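Local coordinates for fibrinogen-binding protein (Staphylococcus aureus subsp. aureus, PDB 4H6H) that inhibits the complement system as a staphylococcal complement inhibitor (SCIN) and so probably protects the bacterium from host innate immunity, at residues D16-E21 / N62-M67. Sequence-based numbering, arbitrary orientation.
Sequences DKRIAE and NDFVSM
Ile-19 of helix 12-27 pushes between Phe-64 and Met-67, one helical turn apart at the start of helix 64-85. Its CG1 lies obliquely against the phenyl ring, 3.4 Å from Phe-64 CD2, while CD1 continues toward the thioether. The isoleucine crosses each of these side chains at about a right angle. The separation of Ile-19 CD1 from Met-67 SD, 3.2 Å, is unusually short, and a chi1 of 25° leaves Ile-19 away from a staggered setting; the fine detail of this fit is therefore doubtful. Met-67 answers by laying its sulfur between Ile-19 CD1 and Ala-20: beyond CG its chain is extended, and it carries SD across to the backbone of helix 12-27, 3.9 Å from Ala-20 CA. The methyl of Ala-20 also touches the sulfur, CB to SD 4.0 Å. Met-67 touches Ala-58 and Leu-59 of helix 42-61 as well, so a third helix shares this buried packing.

Phe-64 holds CG anti to its backbone N (chi1 179°), which swings the ring across to helix 12-27. There it lies among Asp-16, Ile-19 and Arg-18, and also meets the ring of His-15. Asp-16 OD1 packs 3.6 Å from Phe-64 CB, with carboxylate and ring planes 34° apart. At the far end, Arg-18 NH2 approaches the ring edge near its plane, 3.8 Å from Phe-64 CZ, whereas NH1 forms a salt bridge with Glu-22.

Asp-63 N-caps helix 64-85, its OD1 accepting from Val-65 N at 3.2 Å. No hydrogen bond links the two segments, so their join in the helical bundle depends on how Ile-19, Phe-64 and Met-67 fit together, while the charged ends of Asp-16 and Arg-18 border the aromatic ring, Arg-18 tied to its own helix.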
loop_
_atom_site.group_PDB
_atom_site.type_symbol
_atom_site.label_atom_id
_atom_site.label_comp_id
_atom_site.label_asym_id
_atom_site.label_seq_id
_atom_site.Cartn_x
_atom_site.Cartn_y
_atom_site.Cartn_z
ATOM N N ASP A 16 5.416 -3.728 15.421
ATOM C CA ASP A 16 5.410 -4.703 14.327
ATOM C C ASP A 16 3.997 -5.188 14.036
ATOM O O ASP A 16 3.522 -5.132 12.896
ATOM C CB ASP A 16 6.294 -5.912 14.662
ATOM C CG ASP A 16 7.770 -5.571 14.711
ATOM O OD1 ASP A 16 8.115 -4.381 14.579
ATOM O OD2 ASP A 16 8.590 -6.497 14.886
ATOM N N LYS A 17 3.324 -5.679 15.064
ATOM C CA LYS A 17 1.923 -6.054 14.892
ATOM C C LYS A 17 1.103 -4.917 14.267
ATOM O O LYS A 17 0.194 -5.164 13.470
ATOM C CB LYS A 17 1.305 -6.489 16.225
ATOM C CG LYS A 17 1.648 -7.915 16.645
ATOM C CD LYS A 17 0.892 -8.940 15.784
ATOM C CE LYS A 17 1.019 -10.375 16.314
ATOM N NZ LYS A 17 2.355 -10.996 16.087
ATOM N N ARG A 18 1.454 -3.676 14.603
ATOM C CA ARG A 18 0.704 -2.496 14.162
ATOM C C ARG A 18 0.819 -2.168 12.660
ATOM O O ARG A 18 -0.206 -2.040 11.997
ATOM C CB ARG A 18 1.037 -1.262 15.021
ATOM C CG ARG A 18 0.158 -0.041 14.724
ATOM C CD ARG A 18 0.657 1.242 15.392
ATOM N NE ARG A 18 2.035 1.571 15.028
ATOM C CZ ARG A 18 2.399 2.298 13.969
ATOM N NH1 ARG A 18 1.497 2.787 13.132
ATOM N NH2 ARG A 18 3.684 2.548 13.740
ATOM N N ILE A 19 2.029 -2.024 12.113
ATOM C CA ILE A 19 2.114 -1.716 10.688
ATOM C C ILE A 19 1.644 -2.892 9.868
ATOM O O ILE A 19 1.078 -2.690 8.797
ATOM C CB ILE A 19 3.513 -1.277 10.188
ATOM C CG1 ILE A 19 4.603 -1.829 11.087
ATOM C CG2 ILE A 19 3.603 0.229 10.081
ATOM C CD1 ILE A 19 4.922 -3.282 10.816
ATOM N N ALA A 20 1.873 -4.113 10.357
ATOM C CA ALA A 20 1.458 -5.286 9.591
ATOM C C ALA A 20 -0.045 -5.228 9.399
ATOM O O ALA A 20 -0.551 -5.437 8.295
ATOM C CB ALA A 20 1.865 -6.573 10.268
ATOM N N GLU A 21 -0.759 -4.918 10.471
ATOM C CA GLU A 21 -2.200 -4.799 10.391
ATOM C C GLU A 21 -2.589 -3.682 9.457
ATOM O O GLU A 21 -3.432 -3.860 8.588
ATOM C CB GLU A 21 -2.809 -4.535 11.762
ATOM C CG GLU A 21 -4.215 -5.075 11.876
ATOM C CD GLU A 21 -4.249 -6.583 11.648
ATOM O OE1 GLU A 21 -3.657 -7.312 12.477
ATOM O OE2 GLU A 21 -4.845 -7.035 10.637
ATOM N N ASN A 62 8.580 -9.279 7.464
ATOM C CA ASN A 62 8.170 -8.818 8.777
ATOM C C ASN A 62 9.108 -7.721 9.310
ATOM O O ASN A 62 9.305 -7.570 10.520
ATOM C CB ASN A 62 8.001 -9.982 9.753
ATOM C CG ASN A 62 7.215 -9.589 11.006
ATOM O OD1 ASN A 62 6.404 -8.663 10.986
ATOM N ND2 ASN A 62 7.458 -10.293 12.103
ATOM N N ASP A 63 9.683 -6.953 8.387
ATOM C CA ASP A 63 10.599 -5.876 8.742
ATOM C C ASP A 63 9.829 -4.574 8.923
ATOM O O ASP A 63 9.238 -4.068 7.971
ATOM C CB ASP A 63 11.650 -5.698 7.645
ATOM C CG ASP A 63 12.493 -4.448 7.831
ATOM O OD1 ASP A 63 12.539 -3.900 8.959
ATOM O OD2 ASP A 63 13.118 -4.011 6.843
ATOM N N PHE A 64 9.862 -4.022 10.135
ATOM C CA PHE A 64 9.088 -2.822 10.456
ATOM C C PHE A 64 9.316 -1.637 9.510
ATOM O O PHE A 64 8.389 -0.898 9.199
ATOM C CB PHE A 64 9.330 -2.389 11.900
ATOM C CG PHE A 64 8.577 -1.151 12.288
ATOM C CD1 PHE A 64 9.053 0.105 11.940
ATOM C CD2 PHE A 64 7.387 -1.240 12.995
ATOM C CE1 PHE A 64 8.352 1.235 12.282
ATOM C CE2 PHE A 64 6.682 -0.101 13.354
ATOM C CZ PHE A 64 7.161 1.130 12.993
ATOM N N VAL A 65 10.546 -1.448 9.055
ATOM C CA VAL A 65 10.857 -0.321 8.179
ATOM C C VAL A 65 10.284 -0.478 6.770
ATOM O O VAL A 65 9.665 0.441 6.223
ATOM C CB VAL A 65 12.365 -0.119 8.099
ATOM C CG1 VAL A 65 12.704 0.947 7.073
ATOM C CG2 VAL A 65 12.898 0.237 9.485
ATOM N N SER A 66 10.499 -1.654 6.186
ATOM C CA SER A 66 9.953 -1.978 4.869
ATOM C C SER A 66 8.435 -1.851 4.861
ATOM O O SER A 66 7.844 -1.278 3.951
ATOM C CB SER A 66 10.349 -3.393 4.476
ATOM O OG SER A 66 11.729 -3.467 4.179
ATOM N N MET A 67 7.808 -2.405 5.881
ATOM C CA MET A 67 6.373 -2.295 6.011
ATOM C C MET A 67 5.900 -0.840 6.087
ATOM O O MET A 67 4.905 -0.483 5.453
ATOM C CB MET A 67 5.910 -3.068 7.233
ATOM C CG MET A 67 6.198 -4.557 7.163
ATOM S SD MET A 67 5.164 -5.390 8.362
ATOM C CE MET A 67 5.572 -7.090 8.102
#